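Side-chain contacts in restriction endonuclease (Mycobacterium sp., PDB 4F0Q), which cleaves DNA in a cytosine-methylation-dependent manner, as a tetrameric endonuclease with a PD-(D/E)XK-type nuclease domain: residues Leu134-Ala139 with Pro202-Asp207; Ala416-Met421 with Asp431-Ser436. All blocks are in the same frame, centred on the assembly; numbering follows the deposited sequence.

Interaction 1. Residues Leu134-Ala139 with Pro202-Asp207; sequences LLLEAA and PNLSLD
A helix laid on a beta-sheet is the element here: Leu-135 and Leu-136 of helix 130-142 pack on Leu-204 and Leu-206 of strand 200-210. Two leucine pairs make the contact, and all four residues are buried. In the first pair, one methyl of Leu-135 enters the fork of Leu-206. Leu-135 CD1 is 4.0 Å from Leu-206 CD1 and also 4.0 Å from Leu-206 CD2, so it is seated evenly between the two branches. The two side chains cross obliquely.

The second pair is arranged differently. Leu-204 sends a single methyl against the branch point of Leu-136. Leu-204 CD1 lies 3.9 Å from Leu-136 CG and 4.1 Å from Leu-136 CD2. These side chains cross at about a right angle. The CB of Leu-136 does not aim at the strand; with CG beside the backbone N (chi1 -74°), its branched end still closes on Leu-204.

No hydrogen bond joins the two segments. Leu-204 and Leu-206 are alternate residues of one strand, and both point to the helix. On the other face of the sheet, Asp-207 forms salt bridges with Arg-113 and Arg-186. Leu-136 also packs on Leu-187 of strand 175-193 and on His-189 of the second subunit. This is typical helix-on-sheet packing, within the AspBHI-like N-terminal region of the PUA clan.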
ATOM      1  N   LEU A 134     -25.171 -15.254  24.022  1.00 14.25           N
ATOM      2  CA  LEU A 134     -24.696 -14.108  24.793  1.00 14.94           C
ATOM      3  C   LEU A 134     -23.855 -13.171  23.929  1.00 13.70           C
ATOM      4  O   LEU A 134     -23.954 -11.948  24.041  1.00 14.07           O
ATOM      5  CB  LEU A 134     -23.884 -14.572  26.005  1.00 15.14           C
ATOM      6  CG  LEU A 134     -24.639 -15.326  27.101  1.00 16.60           C
ATOM      7  CD1 LEU A 134     -23.674 -15.817  28.168  1.00 19.01           C
ATOM      8  CD2 LEU A 134     -25.715 -14.446  27.715  1.00 17.69           C
ATOM      9  N   LEU A 135     -23.031 -13.755  23.064  1.00 16.90           N
ATOM     10  CA  LEU A 135     -22.164 -12.980  22.182  1.00 16.43           C
ATOM     11  C   LEU A 135     -22.954 -12.208  21.129  1.00 14.28           C
ATOM     12  O   LEU A 135     -22.574 -11.103  20.754  1.00 13.38           O
ATOM     13  CB  LEU A 135     -21.125 -13.881  21.510  1.00 17.98           C
ATOM     14  CG  LEU A 135     -20.062 -14.511  22.412  1.00 14.21           C
ATOM     15  CD1 LEU A 135     -19.035 -15.265  21.578  1.00 16.28           C
ATOM     16  CD2 LEU A 135     -19.388 -13.458  23.276  1.00 12.19           C
ATOM     17  N   LEU A 136     -24.047 -12.797  20.650  1.00 14.81           N
ATOM     18  CA  LEU A 136     -24.916 -12.124  19.687  1.00 13.86           C
ATOM     19  C   LEU A 136     -25.711 -11.012  20.363  1.00 14.36           C
ATOM     20  O   LEU A 136     -25.804  -9.889  19.847  1.00 18.94           O
ATOM     21  CB  LEU A 136     -25.861 -13.127  19.021  1.00 14.01           C
ATOM     22  CG  LEU A 136     -25.241 -14.069  17.984  1.00 13.38           C
ATOM     23  CD1 LEU A 136     -26.211 -15.175  17.604  1.00 14.81           C
ATOM     24  CD2 LEU A 136     -24.811 -13.292  16.751  1.00 16.83           C
ATOM     25  N   GLU A 137     -26.277 -11.332  21.526  1.00 15.96           N
ATOM     26  CA  GLU A 137     -27.025 -10.356  22.312  1.00 15.88           C
ATOM     27  C   GLU A 137     -26.148  -9.169  22.699  1.00 16.48           C
ATOM     28  O   GLU A 137     -26.627  -8.040  22.801  1.00 14.85           O
ATOM     29  CB  GLU A 137     -27.620 -11.009  23.561  1.00 14.70           C
ATOM     30  CG  GLU A 137     -28.802 -11.923  23.277  1.00 16.73           C
ATOM     31  CD  GLU A 137     -29.297 -12.645  24.515  1.00 19.92           C
ATOM     32  OE1 GLU A 137     -28.541 -12.714  25.508  1.00 20.63           O
ATOM     33  OE2 GLU A 137     -30.443 -13.141  24.497  1.00 26.30           O
ATOM     34  N   ALA A 138     -24.862  -9.432  22.908  1.00 15.05           N
ATOM     35  CA  ALA A 138     -23.903  -8.367  23.178  1.00 14.83           C
ATOM     36  C   ALA A 138     -23.566  -7.612  21.897  1.00 13.15           C
ATOM     37  O   ALA A 138     -23.425  -6.392  21.908  1.00 14.36           O
ATOM     38  CB  ALA A 138     -22.643  -8.932  23.806  1.00 13.39           C
ATOM     39  N   ALA A 139     -23.445  -8.350  20.796  1.00 13.23           N
ATOM     40  CA  ALA A 139     -23.097  -7.770  19.502  1.00 12.68           C
ATOM     41  C   ALA A 139     -24.144  -6.762  19.055  1.00 14.37           C
ATOM     42  O   ALA A 139     -23.827  -5.773  18.394  1.00 14.06           O
ATOM     43  CB  ALA A 139     -22.934  -8.861  18.457  1.00 12.18           C
ATOM     44  N   PRO A 202     -20.433 -25.169  12.013  1.00 15.94           N
ATOM     45  CA  PRO A 202     -20.470 -23.704  11.989  1.00 14.88           C
ATOM     46  C   PRO A 202     -20.096 -23.128  13.349  1.00 15.49           C
ATOM     47  O   PRO A 202     -20.140 -23.843  14.347  1.00 19.96           O
ATOM     48  CB  PRO A 202     -21.936 -23.399  11.676  1.00 15.96           C
ATOM     49  CG  PRO A 202     -22.679 -24.582  12.182  1.00 15.09           C
ATOM     50  CD  PRO A 202     -21.782 -25.754  11.912  1.00 20.55           C
ATOM     51  N   ASN A 203     -19.737 -21.849  13.376  1.00 18.26           N
ATOM     52  CA  ASN A 203     -19.319 -21.181  14.600  1.00 15.42           C
ATOM     53  C   ASN A 203     -19.217 -19.678  14.368  1.00 15.02           C
ATOM     54  O   ASN A 203     -19.288 -19.209  13.229  1.00 13.34           O
ATOM     55  CB  ASN A 203     -17.973 -21.734  15.082  1.00 12.19           C
ATOM     56  CG  ASN A 203     -17.687 -21.398  16.535  1.00 12.77           C
ATOM     57  OD1 ASN A 203     -18.601 -21.134  17.317  1.00 11.48           O
ATOM     58  ND2 ASN A 203     -16.413 -21.406  16.902  1.00 17.81           N
ATOM     59  N   LEU A 204     -19.051 -18.926  15.451  1.00 17.18           N
ATOM     60  CA  LEU A 204     -18.914 -17.480  15.363  1.00 15.22           C
ATOM     61  C   LEU A 204     -17.477 -17.054  15.638  1.00 15.64           C
ATOM     62  O   LEU A 204     -16.888 -17.435  16.649  1.00 17.33           O
ATOM     63  CB  LEU A 204     -19.865 -16.792  16.341  1.00 15.94           C
ATOM     64  CG  LEU A 204     -21.349 -17.140  16.204  1.00 14.31           C
ATOM     65  CD1 LEU A 204     -22.175 -16.347  17.203  1.00 16.18           C
ATOM     66  CD2 LEU A 204     -21.835 -16.891  14.786  1.00 13.85           C
ATOM     67  N   SER A 205     -16.917 -16.267  14.725  1.00 15.88           N
ATOM     68  CA  SER A 205     -15.576 -15.722  14.886  1.00 14.36           C
ATOM     69  C   SER A 205     -15.666 -14.225  15.153  1.00 16.00           C
ATOM     70  O   SER A 205     -16.317 -13.492  14.408  1.00 17.90           O
ATOM     71  CB  SER A 205     -14.733 -15.990  13.638  1.00 19.40           C
ATOM     72  OG  SER A 205     -13.410 -15.514  13.802  1.00 23.83           O
ATOM     73  N   LEU A 206     -15.013 -13.774  16.218  1.00 15.29           N
ATOM     74  CA  LEU A 206     -15.146 -12.392  16.663  1.00 16.50           C
ATOM     75  C   LEU A 206     -13.821 -11.632  16.695  1.00 15.84           C
ATOM     76  O   LEU A 206     -12.835 -12.095  17.273  1.00 16.89           O
ATOM     77  CB  LEU A 206     -15.807 -12.331  18.047  1.00 18.26           C
ATOM     78  CG  LEU A 206     -17.318 -12.565  18.169  1.00 15.83           C
ATOM     79  CD1 LEU A 206     -17.690 -14.029  17.984  1.00 14.85           C
ATOM     80  CD2 LEU A 206     -17.828 -12.051  19.509  1.00 14.55           C
ATOM     81  N   ASP A 207     -13.816 -10.464  16.059  1.00 14.12           N
ATOM     82  CA  ASP A 207     -12.727  -9.508  16.191  1.00 15.62           C
ATOM     83  C   ASP A 207     -13.024  -8.587  17.363  1.00 18.43           C
ATOM     84  O   ASP A 207     -13.977  -7.799  17.321  1.00 14.48           O
ATOM     85  CB  ASP A 207     -12.570  -8.677  14.917  1.00 17.89           C
ATOM     86  CG  ASP A 207     -11.964  -9.465  13.776  1.00 23.88           C
ATOM     87  OD1 ASP A 207     -11.127 -10.353  14.041  1.00 25.90           O
ATOM     88  OD2 ASP A 207     -12.322  -9.191  12.612  1.00 27.69           O
TER

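Interaction 2. Residues Ala416-Met421 with Asp431-Ser436; sequences ATVRRM and DALLAS
Leu-433 of helix 430-440 reaches Val-418 and Met-421 of helix 411-425, and this apolar packing is the whole of the direct contact. The closest approaches are made by one methyl, Leu-433 CD2. Leu-433 CD2 lies 4.1 Å from Met-421 CE and 4.2 Å from Val-418 CG1. Val-418 and Met-421 are three residues apart, so they stand about one turn from each other on the same side of their helix. CD2 therefore meets both of them. Met-421 and Leu-433 cross at about a right angle.

Torsions bring the ends together. The Leu-433 side chain leaves with CG opposite the backbone N (chi1 178°). The Met-421 chain bends at its last torsion (chi3 57°), and this places the terminal methyl, not the sulfur, nearest to Leu-433. The CB atoms of both residues already point across the gap. The nearest CA atoms, those of Met-421 and Leu-433, are 8.6 Å apart. All three touching residues are buried.

Polar interactions do not cross between the segments. They hold each helix to itself or to other parts of the chain. Backbone bonds run from Met-421 N to Thr-417 O and from Ser-436 N to Ala-432 O. The Thr-417 hydroxyl bonds to Thr-413 O one turn earlier. Ser-436 OG is bonded to Arg-306 NH1 of helix 297-314.

The same helix 297-314 supports both sides of the contact: Val-418 packs on Val-307, and Leu-433 on Leu-303. Leu-254 of the second subunit touches both Met-421 and Leu-433. The contact thus joins the last two helices, 411-425 and 430-440, which follow strand 406-409 at the edge of the five-stranded sheet within this chain.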
ATOM      1  N   ALA A 416       1.179 -22.493  10.307  1.00 17.22           N
ATOM      2  CA  ALA A 416      -0.156 -22.240  10.840  1.00 19.20           C
ATOM      3  C   ALA A 416      -1.166 -21.995   9.721  1.00 15.21           C
ATOM      4  O   ALA A 416      -2.262 -22.569   9.716  1.00 20.29           O
ATOM      5  CB  ALA A 416      -0.129 -21.058  11.800  1.00 16.63           C
ATOM      6  N   THR A 417      -0.783 -21.145   8.772  1.00 13.74           N
ATOM      7  CA  THR A 417      -1.643 -20.807   7.645  1.00 15.65           C
ATOM      8  C   THR A 417      -1.955 -22.038   6.804  1.00 15.18           C
ATOM      9  O   THR A 417      -3.108 -22.285   6.461  1.00 19.19           O
ATOM     10  CB  THR A 417      -1.002 -19.736   6.743  1.00 17.54           C
ATOM     11  OG1 THR A 417      -0.638 -18.597   7.533  1.00 16.10           O
ATOM     12  CG2 THR A 417      -1.969 -19.308   5.651  1.00 14.78           C
ATOM     13  N   VAL A 418      -0.920 -22.807   6.478  1.00 16.40           N
ATOM     14  CA  VAL A 418      -1.077 -24.023   5.688  1.00 16.26           C
ATOM     15  C   VAL A 418      -1.983 -25.030   6.394  1.00 16.94           C
ATOM     16  O   VAL A 418      -2.859 -25.632   5.770  1.00 18.50           O
ATOM     17  CB  VAL A 418       0.291 -24.667   5.363  1.00 17.91           C
ATOM     18  CG1 VAL A 418       0.127 -26.123   4.965  1.00 17.94           C
ATOM     19  CG2 VAL A 418       0.994 -23.888   4.260  1.00 14.31           C
ATOM     20  N   ARG A 419      -1.779 -25.199   7.696  1.00 20.46           N
ATOM     21  CA  ARG A 419      -2.623 -26.089   8.488  1.00 19.55           C
ATOM     22  C   ARG A 419      -4.083 -25.644   8.470  1.00 17.82           C
ATOM     23  O   ARG A 419      -4.990 -26.469   8.322  1.00 18.64           O
ATOM     24  CB  ARG A 419      -2.109 -26.185   9.926  1.00 22.09           C
ATOM     25  CG  ARG A 419      -0.976 -27.181  10.109  1.00 26.94           C
ATOM     26  CD  ARG A 419      -0.393 -27.105  11.509  1.00 25.87           C
ATOM     27  NE  ARG A 419      -1.431 -27.004  12.530  1.00 33.32           N
ATOM     28  CZ  ARG A 419      -2.053 -28.044  13.073  1.00 32.36           C
ATOM     29  NH1 ARG A 419      -1.743 -29.276  12.692  1.00 36.90           N
ATOM     30  NH2 ARG A 419      -2.985 -27.853  13.996  1.00 37.76           N
ATOM     31  N   ARG A 420      -4.306 -24.340   8.614  1.00 17.59           N
ATOM     32  CA  ARG A 420      -5.659 -23.791   8.558  1.00 18.84           C
ATOM     33  C   ARG A 420      -6.311 -24.055   7.200  1.00 15.21           C
ATOM     34  O   ARG A 420      -7.452 -24.515   7.129  1.00 18.61           O
ATOM     35  CB  ARG A 420      -5.643 -22.288   8.847  1.00 20.80           C
ATOM     36  CG  ARG A 420      -7.021 -21.685   9.076  1.00 27.32           C
ATOM     37  CD  ARG A 420      -6.973 -20.162   9.125  1.00 25.72           C
ATOM     38  NE  ARG A 420      -5.920 -19.668  10.007  1.00 29.06           N
ATOM     39  CZ  ARG A 420      -4.823 -19.046   9.586  1.00 32.70           C
ATOM     40  NH1 ARG A 420      -4.636 -18.832   8.291  1.00 27.46           N
ATOM     41  NH2 ARG A 420      -3.915 -18.632  10.459  1.00 33.77           N
ATOM     42  N   MET A 421      -5.575 -23.763   6.130  1.00 14.21           N
ATOM     43  CA  MET A 421      -6.049 -23.970   4.764  1.00 17.33           C
ATOM     44  C   MET A 421      -6.434 -25.423   4.520  1.00 16.06           C
ATOM     45  O   MET A 421      -7.512 -25.719   4.001  1.00 16.56           O
ATOM     46  CB  MET A 421      -4.964 -23.568   3.761  1.00 14.68           C
ATOM     47  CG  MET A 421      -4.655 -22.080   3.719  1.00 17.95           C
ATOM     48  SD  MET A 421      -3.094 -21.721   2.883  1.00 18.09           S
ATOM     49  CE  MET A 421      -3.370 -22.477   1.284  1.00 13.46           C
ATOM     50  N   ASP A 431      -1.549 -33.602   1.782  1.00 17.31           N
ATOM     51  CA  ASP A 431      -1.155 -34.132   0.484  1.00 17.58           C
ATOM     52  C   ASP A 431      -1.995 -33.577  -0.659  1.00 16.86           C
ATOM     53  O   ASP A 431      -1.494 -33.409  -1.767  1.00 20.15           O
ATOM     54  CB  ASP A 431      -1.224 -35.659   0.478  1.00 18.26           C
ATOM     55  CG  ASP A 431      -0.811 -36.249  -0.852  1.00 21.36           C
ATOM     56  OD1 ASP A 431       0.402 -36.470  -1.055  1.00 24.75           O
ATOM     57  OD2 ASP A 431      -1.699 -36.488  -1.697  1.00 25.21           O
ATOM     58  N   ALA A 432      -3.268 -33.301  -0.398  1.00 19.11           N
ATOM     59  CA  ALA A 432      -4.140 -32.742  -1.426  1.00 18.12           C
ATOM     60  C   ALA A 432      -3.621 -31.381  -1.879  1.00 19.31           C
ATOM     61  O   ALA A 432      -3.484 -31.119  -3.078  1.00 22.27           O
ATOM     62  CB  ALA A 432      -5.566 -32.626  -0.907  1.00 15.10           C
ATOM     63  N   LEU A 433      -3.308 -30.529  -0.907  1.00 18.87           N
ATOM     64  CA  LEU A 433      -2.763 -29.206  -1.188  1.00 16.07           C
ATOM     65  C   LEU A 433      -1.397 -29.288  -1.861  1.00 21.86           C
ATOM     66  O   LEU A 433      -1.151 -28.612  -2.865  1.00 22.13           O
ATOM     67  CB  LEU A 433      -2.666 -28.378   0.094  1.00 15.10           C
ATOM     68  CG  LEU A 433      -2.053 -26.983  -0.055  1.00 13.23           C
ATOM     69  CD1 LEU A 433      -2.857 -26.145  -1.035  1.00 17.87           C
ATOM     70  CD2 LEU A 433      -1.954 -26.288   1.293  1.00 14.30           C
ATOM     71  N   LEU A 434      -0.508 -30.115  -1.312  1.00 23.45           N
ATOM     72  CA  LEU A 434       0.842 -30.226  -1.865  1.00 19.16           C
ATOM     73  C   LEU A 434       0.825 -30.715  -3.316  1.00 18.51           C
ATOM     74  O   LEU A 434       1.471 -30.128  -4.191  1.00 22.30           O
ATOM     75  CB  LEU A 434       1.721 -31.138  -1.003  1.00 19.00           C
ATOM     76  CG  LEU A 434       1.886 -30.771   0.476  1.00 16.87           C
ATOM     77  CD1 LEU A 434       3.066 -31.513   1.088  1.00 21.19           C
ATOM     78  CD2 LEU A 434       2.030 -29.268   0.672  1.00 21.83           C
ATOM     79  N   ALA A 435       0.071 -31.782  -3.564  1.00 19.07           N
ATOM     80  CA  ALA A 435      -0.070 -32.338  -4.905  1.00 21.48           C
ATOM     81  C   ALA A 435      -0.751 -31.347  -5.838  1.00 22.76           C
ATOM     82  O   ALA A 435      -0.459 -31.309  -7.033  1.00 32.83           O
ATOM     83  CB  ALA A 435      -0.844 -33.647  -4.864  1.00 24.88           C
ATOM     84  N   SER A 436      -1.665 -30.550  -5.290  1.00 21.50           N
ATOM     85  CA  SER A 436      -2.276 -29.473  -6.059  1.00 22.02           C
ATOM     86  C   SER A 436      -1.206 -28.492  -6.532  1.00 21.09           C
ATOM     87  O   SER A 436      -1.169 -28.117  -7.707  1.00 24.76           O
ATOM     88  CB  SER A 436      -3.331 -28.743  -5.227  1.00 21.97           C
ATOM     89  OG  SER A 436      -3.857 -27.634  -5.931  1.00 33.10           O
TER

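Interaction 1 closes before interaction 2 opens along the chain. Their centres are 28 Å apart, and their nearest atoms are about 9 Å apart without touching. They share no helix, strand or sheet. Interaction 1 sets helix 130-142 on the large mixed sheet of the N-terminal region. Interaction 2 joins two helices that follow the five-stranded sheet. Gln-355 and Ala-356 of the magnesium site lie on strand 347-357 of that sheet, and Asp-334 sits just before strand 335-342. Each therefore belongs to the packing of a different part of the protein. Both also touch the second subunit, so both lie where core packing meets the assembly of the tetramer.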